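Local coordinates for protein taurine:2-oxoglutarate aminotransferase (PDB 6JIX) that binds pyridoxal 5'-phosphate and probably transfers the amino group of taurine to 2-oxoglutarate, as a class-III aminotransferase, at residues Asn122-Ala127 and Ala215-Ser220; Ala150-Gly155 and Phe160-Gly165; Pro177-Asp182 and Ala191-Asp196; Gly183-Val188 and Glu380-Met385. One frame throughout, in Å; residues are numbered along the deposited sequence.

Contact 1. Residues Asn122-Ala127 and Ala215-Ser220; sequences NAIKMA and AILMES. With PLP (pyridoxal-5'-phosphate), chain G.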
# COMPACT_ATOMS: atom_id res chain seq x y z
N ASN A 122 8.95 2.33 4.34
CA ASN A 122 9.98 2.99 3.56
C ASN A 122 10.80 3.93 4.42
O ASN A 122 12.02 4.03 4.24
CB ASN A 122 9.33 3.71 2.37
CG ASN A 122 9.05 2.77 1.20
OD1 ASN A 122 9.96 2.08 0.71
ND2 ASN A 122 7.79 2.71 0.77
N ALA A 123 10.16 4.60 5.38
CA ALA A 123 10.91 5.44 6.31
C ALA A 123 11.94 4.62 7.06
O ALA A 123 13.11 5.02 7.18
CB ALA A 123 9.97 6.16 7.27
N ILE A 124 11.54 3.45 7.55
CA ILE A 124 12.48 2.52 8.16
C ILE A 124 13.63 2.20 7.20
O ILE A 124 14.81 2.29 7.57
CB ILE A 124 11.75 1.23 8.58
CG1 ILE A 124 10.82 1.51 9.75
CG2 ILE A 124 12.76 0.12 8.88
CD1 ILE A 124 9.81 0.41 9.93
N LYS A 125 13.31 1.78 5.97
CA LYS A 125 14.35 1.40 5.02
C LYS A 125 15.33 2.54 4.80
O LYS A 125 16.55 2.33 4.76
CB LYS A 125 13.75 0.97 3.68
CG LYS A 125 13.25 -0.45 3.65
CD LYS A 125 12.37 -0.72 2.45
CE LYS A 125 13.17 -1.19 1.25
NZ LYS A 125 12.32 -1.14 0.02
N MET A 126 14.81 3.76 4.65
CA MET A 126 15.67 4.92 4.41
C MET A 126 16.56 5.21 5.62
O MET A 126 17.75 5.50 5.46
CB MET A 126 14.80 6.13 4.05
CG MET A 126 13.91 5.92 2.83
SD MET A 126 13.21 7.47 2.22
CE MET A 126 11.55 7.43 2.85
N ALA A 127 16.01 5.10 6.84
CA ALA A 127 16.83 5.36 8.02
C ALA A 127 17.97 4.36 8.12
O ALA A 127 19.11 4.73 8.44
CB ALA A 127 15.97 5.35 9.29
N ALA A 215 17.02 4.71 13.94
CA ALA A 215 15.88 5.61 14.08
C ALA A 215 15.04 5.23 15.29
O ALA A 215 14.91 4.05 15.65
CB ALA A 215 15.01 5.58 12.81
N ILE A 216 14.46 6.24 15.91
CA ILE A 216 13.37 6.07 16.84
C ILE A 216 12.11 6.48 16.10
O ILE A 216 12.02 7.60 15.57
CB ILE A 216 13.56 6.91 18.11
CG1 ILE A 216 14.70 6.34 18.95
CG2 ILE A 216 12.27 6.97 18.92
CD1 ILE A 216 14.89 7.10 20.24
N LEU A 217 11.13 5.58 16.04
CA LEU A 217 9.89 5.83 15.32
C LEU A 217 8.74 5.92 16.31
O LEU A 217 8.47 4.97 17.05
CB LEU A 217 9.66 4.71 14.29
CG LEU A 217 8.25 4.50 13.73
CD1 LEU A 217 7.80 5.70 12.89
CD2 LEU A 217 8.24 3.24 12.91
N MET A 218 8.05 7.07 16.33
CA MET A 218 6.93 7.23 17.24
C MET A 218 5.83 8.06 16.59
O MET A 218 6.11 8.98 15.82
CB MET A 218 7.32 7.80 18.62
CG MET A 218 8.46 8.73 18.69
SD MET A 218 9.19 8.67 20.36
CE MET A 218 7.81 8.95 21.47
N GLU A 219 4.59 7.65 16.84
CA GLU A 219 3.44 8.51 16.57
C GLU A 219 3.59 9.83 17.31
O GLU A 219 3.83 9.85 18.53
CB GLU A 219 2.14 7.84 17.03
CG GLU A 219 1.63 6.70 16.19
CD GLU A 219 0.40 6.03 16.81
OE1 GLU A 219 -0.73 6.42 16.44
OE2 GLU A 219 0.56 5.13 17.67
N SER A 220 3.40 10.93 16.59
CA SER A 220 3.52 12.25 17.22
C SER A 220 2.69 12.31 18.49
O SER A 220 3.21 12.65 19.57
CB SER A 220 3.09 13.34 16.23
OG SER A 220 3.97 13.44 15.11
N1 PLP G . 0.20 4.83 11.52
C2 PLP G . -0.82 5.24 12.28
C2A PLP G . -0.60 6.26 13.38
C3 PLP G . -2.12 4.72 12.07
O3 PLP G . -3.20 5.12 12.85
C4 PLP G . -2.35 3.80 11.08
C4A PLP G . -3.79 3.26 10.88
O4A PLP G . -4.58 3.23 11.82
C5 PLP G . -1.23 3.40 10.28
C6 PLP G . 0.04 3.94 10.52
C5A PLP G . -1.44 2.35 9.13
O4P PLP G . -1.99 3.07 8.07
P PLP G . -2.69 2.27 6.83
O1P PLP G . -3.00 3.20 5.74
O2P PLP G . -1.75 1.32 6.20
O3P PLP G . -4.04 1.46 7.41

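Contact 2. Residues Ala150-Gly155 and Phe160-Gly165; sequences ASNASG and FATELG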
# COMPACT_ATOMS: atom_id res chain seq x y z
N ALA A 150 6.00 -2.72 9.06
CA ALA A 150 5.33 -1.78 9.95
C ALA A 150 4.75 -2.48 11.17
O ALA A 150 4.66 -1.87 12.25
CB ALA A 150 4.23 -1.04 9.18
N SER A 151 4.37 -3.76 11.04
CA SER A 151 3.75 -4.47 12.16
C SER A 151 4.79 -4.89 13.19
O SER A 151 4.51 -4.86 14.39
CB SER A 151 2.98 -5.69 11.65
OG SER A 151 2.13 -6.20 12.67
N ASN A 152 5.99 -5.27 12.74
CA ASN A 152 7.07 -5.51 13.70
C ASN A 152 7.40 -4.22 14.45
O ASN A 152 7.72 -4.26 15.65
CB ASN A 152 8.31 -6.07 13.00
CG ASN A 152 8.32 -7.58 12.97
OD1 ASN A 152 8.72 -8.25 13.93
ND2 ASN A 152 7.87 -8.13 11.85
N ALA A 153 7.32 -3.08 13.77
CA ALA A 153 7.56 -1.81 14.46
C ALA A 153 6.40 -1.42 15.37
O ALA A 153 6.61 -0.68 16.33
CB ALA A 153 7.82 -0.70 13.44
N SER A 154 5.20 -1.93 15.11
CA SER A 154 4.03 -1.58 15.91
C SER A 154 4.06 -2.26 17.27
O SER A 154 4.52 -3.40 17.41
CB SER A 154 2.75 -1.96 15.17
OG SER A 154 2.66 -1.18 14.00
N GLY A 155 3.58 -1.55 18.29
CA GLY A 155 3.55 -2.05 19.65
C GLY A 155 2.36 -2.92 20.01
O GLY A 155 2.52 -3.91 20.75
N PHE A 160 1.37 -9.60 16.99
CA PHE A 160 1.64 -10.99 17.35
C PHE A 160 1.43 -11.92 16.16
O PHE A 160 2.21 -12.87 15.95
CB PHE A 160 0.76 -11.41 18.54
CG PHE A 160 0.95 -10.57 19.78
CD1 PHE A 160 1.98 -9.64 19.87
CD2 PHE A 160 0.10 -10.73 20.87
CE1 PHE A 160 2.15 -8.84 21.02
CE2 PHE A 160 0.25 -9.95 22.02
CZ PHE A 160 1.28 -8.99 22.10
N ALA A 161 0.37 -11.69 15.38
CA ALA A 161 0.15 -12.50 14.18
C ALA A 161 1.30 -12.33 13.20
O ALA A 161 1.82 -13.32 12.67
CB ALA A 161 -1.18 -12.12 13.52
N THR A 162 1.73 -11.09 12.97
CA THR A 162 2.84 -10.88 12.04
C THR A 162 4.09 -11.62 12.52
O THR A 162 4.95 -12.00 11.71
CB THR A 162 3.14 -9.39 11.86
OG1 THR A 162 1.98 -8.73 11.32
CG2 THR A 162 4.27 -9.20 10.88
N GLU A 163 4.21 -11.82 13.83
CA GLU A 163 5.36 -12.48 14.42
C GLU A 163 5.33 -14.00 14.24
O GLU A 163 6.31 -14.66 14.60
CB GLU A 163 5.44 -12.11 15.90
CG GLU A 163 5.92 -10.68 16.10
CD GLU A 163 6.17 -10.32 17.56
OE1 GLU A 163 5.48 -10.86 18.47
OE2 GLU A 163 7.06 -9.47 17.80
N LEU A 164 4.27 -14.57 13.69
CA LEU A 164 4.30 -15.98 13.32
C LEU A 164 5.45 -16.23 12.36
O LEU A 164 5.62 -15.53 11.36
CB LEU A 164 2.97 -16.41 12.71
CG LEU A 164 1.81 -16.54 13.72
CD1 LEU A 164 0.43 -16.48 13.06
CD2 LEU A 164 1.94 -17.81 14.53
N GLY A 165 6.28 -17.23 12.65
CA GLY A 165 7.50 -17.39 11.90
C GLY A 165 8.72 -16.64 12.44
O GLY A 165 9.82 -16.88 11.94
O HOH W 1 8.83 -7.63 16.75

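Contact 3. Residues Pro177-Asp182 and Ala191-Asp196; sequences PNMYED and ATVTAD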
# COMPACT_ATOMS: atom_id res chain seq x y z
N PRO A 177 4.89 6.37 28.22
CA PRO A 177 3.96 6.60 29.33
C PRO A 177 2.54 6.85 28.84
O PRO A 177 2.31 7.60 27.88
CB PRO A 177 4.52 7.86 30.01
CG PRO A 177 5.16 8.60 28.88
CD PRO A 177 5.75 7.54 27.96
N ASN A 178 1.59 6.21 29.51
CA ASN A 178 0.18 6.55 29.42
C ASN A 178 -0.17 7.09 30.80
O ASN A 178 -0.52 6.33 31.71
CB ASN A 178 -0.70 5.35 29.06
CG ASN A 178 -2.21 5.71 28.95
OD1 ASN A 178 -2.66 6.74 29.44
ND2 ASN A 178 -2.97 4.82 28.32
N MET A 179 -0.08 8.41 30.95
CA MET A 179 -0.08 9.02 32.28
C MET A 179 -1.20 8.49 33.17
O MET A 179 -0.94 8.03 34.28
CB MET A 179 -0.16 10.54 32.15
CG MET A 179 1.21 11.13 32.12
SD MET A 179 1.15 12.90 32.07
CE MET A 179 1.92 13.27 33.65
N TYR A 180 -2.45 8.53 32.70
CA TYR A 180 -3.54 8.07 33.55
C TYR A 180 -3.38 6.60 33.92
O TYR A 180 -3.43 6.24 35.10
CB TYR A 180 -4.89 8.31 32.88
CG TYR A 180 -6.03 7.86 33.76
CD1 TYR A 180 -6.63 8.73 34.67
CD2 TYR A 180 -6.49 6.54 33.70
CE1 TYR A 180 -7.67 8.30 35.50
CE2 TYR A 180 -7.54 6.10 34.52
CZ TYR A 180 -8.11 6.98 35.41
OH TYR A 180 -9.14 6.52 36.22
N GLU A 181 -3.18 5.72 32.93
CA GLU A 181 -3.13 4.29 33.21
C GLU A 181 -1.92 3.89 34.07
O GLU A 181 -1.91 2.79 34.63
CB GLU A 181 -3.13 3.51 31.90
CG GLU A 181 -4.46 3.55 31.15
CD GLU A 181 -4.55 2.54 30.03
OE1 GLU A 181 -3.74 1.58 30.03
OE2 GLU A 181 -5.43 2.69 29.15
N ASP A 182 -0.90 4.73 34.15
CA ASP A 182 0.27 4.45 34.96
C ASP A 182 0.16 5.04 36.37
O ASP A 182 1.05 4.81 37.19
CB ASP A 182 1.53 4.99 34.28
CG ASP A 182 1.83 4.30 32.94
OD1 ASP A 182 1.53 3.09 32.77
OD2 ASP A 182 2.40 4.98 32.05
N ALA A 191 6.61 16.58 34.84
CA ALA A 191 8.06 16.68 34.89
C ALA A 191 8.71 15.41 35.43
O ALA A 191 9.80 15.04 34.98
CB ALA A 191 8.45 17.88 35.75
N THR A 192 8.02 14.71 36.35
CA THR A 192 8.52 13.45 36.91
C THR A 192 8.40 12.33 35.90
O THR A 192 9.34 11.54 35.69
CB THR A 192 7.73 13.08 38.17
OG1 THR A 192 7.74 14.16 39.10
CG2 THR A 192 8.32 11.87 38.81
N VAL A 193 7.21 12.19 35.31
CA VAL A 193 7.00 11.15 34.32
C VAL A 193 7.94 11.35 33.14
O VAL A 193 8.55 10.39 32.65
CB VAL A 193 5.52 11.14 33.90
CG1 VAL A 193 5.29 10.02 32.92
CG2 VAL A 193 4.67 10.94 35.13
N THR A 194 8.11 12.59 32.70
CA THR A 194 9.01 12.85 31.58
C THR A 194 10.44 12.50 31.94
O THR A 194 11.11 11.76 31.21
CB THR A 194 8.88 14.32 31.16
OG1 THR A 194 7.69 14.46 30.38
CG2 THR A 194 10.09 14.80 30.35
N ALA A 195 10.89 12.92 33.12
CA ALA A 195 12.25 12.62 33.53
C ALA A 195 12.47 11.12 33.60
O ALA A 195 13.50 10.61 33.14
CB ALA A 195 12.55 13.29 34.87
N ASP A 196 11.51 10.38 34.18
CA ASP A 196 11.67 8.94 34.33
C ASP A 196 11.66 8.25 32.96
O ASP A 196 12.52 7.40 32.68
CB ASP A 196 10.60 8.39 35.27
CG ASP A 196 10.48 6.87 35.20
OD1 ASP A 196 11.46 6.18 34.82
OD2 ASP A 196 9.39 6.36 35.54

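Contact 4. Residues Gly183-Val188 and Glu380-Met385; sequences GYTRGV and ETRELM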
# COMPACT_ATOMS: atom_id res chain seq x y z
N GLY A 183 -0.90 5.77 36.68
CA GLY A 183 -1.10 6.27 38.02
C GLY A 183 -0.80 7.73 38.26
O GLY A 183 -0.83 8.16 39.42
N TYR A 184 -0.51 8.51 37.22
CA TYR A 184 -0.18 9.93 37.38
C TYR A 184 -1.32 10.81 36.88
O TYR A 184 -2.39 10.33 36.48
CB TYR A 184 1.13 10.26 36.67
CG TYR A 184 2.26 9.30 36.97
CD1 TYR A 184 3.03 9.42 38.12
CD2 TYR A 184 2.55 8.28 36.09
CE1 TYR A 184 4.07 8.53 38.38
CE2 TYR A 184 3.57 7.40 36.34
CZ TYR A 184 4.33 7.52 37.48
OH TYR A 184 5.35 6.63 37.70
N THR A 185 -1.08 12.13 36.89
CA THR A 185 -2.11 13.13 36.63
C THR A 185 -1.55 14.23 35.74
O THR A 185 -0.65 14.97 36.15
CB THR A 185 -2.63 13.72 37.95
OG1 THR A 185 -3.03 12.64 38.81
CG2 THR A 185 -3.82 14.63 37.69
N ARG A 186 -2.12 14.37 34.52
CA ARG A 186 -1.56 15.26 33.50
C ARG A 186 -1.35 16.68 34.00
O ARG A 186 -0.49 17.40 33.47
CB ARG A 186 -2.46 15.26 32.25
CG ARG A 186 -1.71 15.39 30.91
CD ARG A 186 -2.52 14.87 29.71
NE ARG A 186 -3.10 13.54 29.96
CZ ARG A 186 -2.58 12.40 29.51
NH1 ARG A 186 -1.47 12.42 28.77
NH2 ARG A 186 -3.15 11.22 29.80
N GLY A 187 -2.10 17.13 34.97
CA GLY A 187 -1.78 18.48 35.39
C GLY A 187 -0.45 18.57 36.12
O GLY A 187 0.51 19.16 35.64
N VAL A 188 -0.38 17.91 37.28
CA VAL A 188 0.70 18.10 38.24
C VAL A 188 1.93 17.19 38.07
O VAL A 188 2.86 17.27 38.88
CB VAL A 188 0.10 17.96 39.66
CG1 VAL A 188 -0.72 19.21 39.99
CG2 VAL A 188 -0.81 16.72 39.74
N GLU A 380 -12.25 5.00 41.42
CA GLU A 380 -11.41 5.15 42.62
C GLU A 380 -10.16 4.28 42.56
O GLU A 380 -9.06 4.74 42.89
CB GLU A 380 -12.24 4.84 43.87
N THR A 381 -10.31 3.02 42.15
CA THR A 381 -9.18 2.12 42.00
C THR A 381 -8.47 2.27 40.66
O THR A 381 -7.44 1.62 40.45
CB THR A 381 -9.64 0.66 42.18
OG1 THR A 381 -10.34 0.21 41.02
CG2 THR A 381 -10.58 0.55 43.36
N ARG A 382 -9.01 3.10 39.76
CA ARG A 382 -8.55 3.24 38.37
C ARG A 382 -8.66 1.93 37.60
O ARG A 382 -7.98 1.75 36.59
CB ARG A 382 -7.12 3.79 38.28
CG ARG A 382 -7.03 5.28 38.53
CD ARG A 382 -5.83 5.98 37.90
NE ARG A 382 -5.68 7.28 38.55
CZ ARG A 382 -4.79 8.22 38.22
NH1 ARG A 382 -3.92 8.03 37.23
NH2 ARG A 382 -4.78 9.36 38.90
N GLU A 383 -9.53 1.03 38.03
CA GLU A 383 -9.73 -0.22 37.31
C GLU A 383 -10.33 0.05 35.93
O GLU A 383 -11.42 0.61 35.83
CB GLU A 383 -10.61 -1.17 38.11
CG GLU A 383 -10.87 -2.46 37.38
CD GLU A 383 -11.94 -3.28 38.04
OE1 GLU A 383 -12.32 -4.32 37.46
OE2 GLU A 383 -12.38 -2.87 39.14
N LEU A 384 -9.61 -0.34 34.88
CA LEU A 384 -10.06 -0.06 33.52
C LEU A 384 -11.27 -0.90 33.16
O LEU A 384 -11.46 -2.01 33.67
CB LEU A 384 -8.93 -0.31 32.53
CG LEU A 384 -7.64 0.43 32.86
CD1 LEU A 384 -6.61 0.23 31.78
CD2 LEU A 384 -7.94 1.89 33.03
N MET A 385 -12.12 -0.35 32.30
CA MET A 385 -13.29 -1.09 31.83
C MET A 385 -12.89 -2.21 30.89
O MET A 385 -13.64 -3.19 30.73
CB MET A 385 -14.27 -0.14 31.15
CG MET A 385 -15.47 -0.83 30.57
SD MET A 385 -16.68 -1.28 31.83
CE MET A 385 -17.41 0.32 32.25

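Contact 1. Residues Asn122-Ala127 and Ala215-Ser220
I124 and A127 on helix 116-131 pack against L217 and A215 on strand 213-219, a buried helix-on-sheet contact in the large domain of a fold type I PLP enzyme. The strand lies inside the seven-stranded mixed sheet, between the parallel strands 135-139 and 248-252, and the helix packs on one face of it. The interface is wholly apolar. At its close end two small residues face each other, and the methyl A127 CB sits 3.7 Å from the methyl A215 CB, so the backbones come near: A127 CA is 6.1 Å from A215 CA. One helical turn earlier the gap is wider and longer side chains span it. I124 reaches out because CD1 stands anti to CA (chi2 163°), and L217 points toward the helix to meet it. I136 of the neighbouring strand touches both I124 and A215.

At the start of the helix the backbone N atoms of G116 and A117 hydrogen-bond PLP. At the end of the strand E219 belongs to the PLP pocket; its carboxylate is held by backbone N-H groups, OE1 by G223 and OE2 by Y143, and OE1 is its nearest atom to the cofactor methyl C2A. K125, which does not touch the strand, hydrogen-bonds through NZ to S146 O of the second subunit. The branch that closes the wider gap is L217 CD2, 4.4 Å from I124 CD1.

Contact 2. Residues Ala150-Gly155 and Phe160-Gly165
S151 and T162 meet hydroxyl to hydroxyl at the tight, buried side of this contact, S151 OG lying 2.9 Å from T162 OG1 in a hydrogen bond whose direction is open. S151 turns OG away from its own backbone N (chi1 -166°), which carries it across to T162, and T162 turns its hydroxyl to meet it. The other branch, T162 CG2, lies against the amide of N152, 3.9 Å from ND2.

That amide is held on several sides. N152 ND2 donates to I148 O one turn back in its own helix, while OD1 accepts from A168 N and from a water, which should fix which way round the amide sits. The same water, 2.9 Å from N152 OD1, lies 2.8 Å from E163 OE2 and donates to both. Here the contact is looser: E163 is partly exposed, its nearest direct approach is CG at 4.3 Å from N152 OD1, and its charge is met by a salt bridge to R159. That arginine also bonds S154 O and G155 O, tying the loop between the helices together. K125 of the second subunit packs on T162. The arrangement is two short consecutive helices, the second weakly bonded, joined by a short loop and set at the dimer interface of a fold type I aminotransferase, with the side chain of S151 about 10 Å from the bound PLP.

Contact 3. Residues Pro177-Asp182 and Ala191-Asp196
D182 OD2 accepts the backbone N-H of N178 at 2.9 Å, a moderately bent bond (143°) that meets the carboxylate from above its plane, 42° out of it. The link is returned through the backbone, where D182 N donates to N178 O, also at 2.9 Å. The residue before the short, weakly bonded helix 179-182 is thus tied to its last residue, and D182 OD1 makes a further long, weak ion pair with R141.

This compact turn presents two side chains, P177 and M179, to V193 of helix 190-208. No hydrogen bond joins the two segments; the grip is apolar and divided between the branches of the valine. V193 CG1 stands anti to the backbone N (chi1 -177°) and meets the proline ring at its CB, 3.7 Å away. V193 CG2 points to M179, whose terminal methyl CE approaches to 3.9 Å. The methionine runs straight through CG and then bends at chi3 (115°), which carries CE round to the valine at a slant. A single beta-branched residue therefore fills the angle between the proline that leads into the short helix and the methionine of its first turn.

Further groups enclose the contact. Y197, one turn along helix 190-208, touches P177 and D182; Y184 covers V193, and N178 touches R141. Y234 of helix 234-245 packs on P177 and T194. The contact lies in the beta-alpha-beta crossover from strand 171-174 through helix 190-208 to the parallel strand 213-219, with strand 135-139 between the two in the sheet.

Contact 4. Residues Gly183-Val188 and Glu380-Met385
A Schellman motif closes helix 179-182 at G183, and R382 from the segment before strand 383-384 reaches into it, meeting G183, Y184 and T185. G183 leaves helical geometry with positive phi (103°), and Y184 N probably hydrogen-bonds back to M179 O. The arginine comes in extended from CG to NE and delivers its guanidinium edge-on to the chain that follows. R382 NH1 donates to Y184 O at 2.9 Å in a nearly straight bond (166°); the acceptor lies close to the guanidinium plane, while the donor is tilted 24° from the carbonyl plane. The same nitrogen bonds Y180 O, 2.8 Å from R382 NH1, and the guanidinium also makes a cation-pi contact with Y180, so one group serves the last turn of the helix and the loop beyond it. T185 OG1 stands at another part of the same edge, 3.7 Å from R382 NH2, too far for a bond.

At the arginine's own end the chain is shaped by an ST turn, in which T381 OG1 accepts from E383 N at 3.2 Å. R186, further along the loop, is engaged elsewhere, in a salt bridge with E363. The contact lies at the surface and away from the annotated sites. Its chemistry is that of a positive charge laid on main-chain carbonyls at the end of a one-turn helix, where it satisfies two carbonyl oxygens and may offset their partial negative charge.

Contacts 1 and 2 belong to the buried interior beside the PLP pocket; A153 of contact 2 packs on both I124 and L217 of contact 1, and both contacts touch the second subunit. Contacts 3 and 4 lie together, with centres about 23 to 31 Å from those of contacts 1 and 2, and no other chain touches them. They meet round helix 179-182: contact 3 uses the helix and contact 4 the loop that follows it; V193 packs on the Y184 ring, and E181 touches L384. Contact 1 is purely apolar in the core, contact 2 joins buried hydroxyls to a water bridge, contact 3 is a buried apolar wedge, and contact 4 is a surface arginine binding carbonyls.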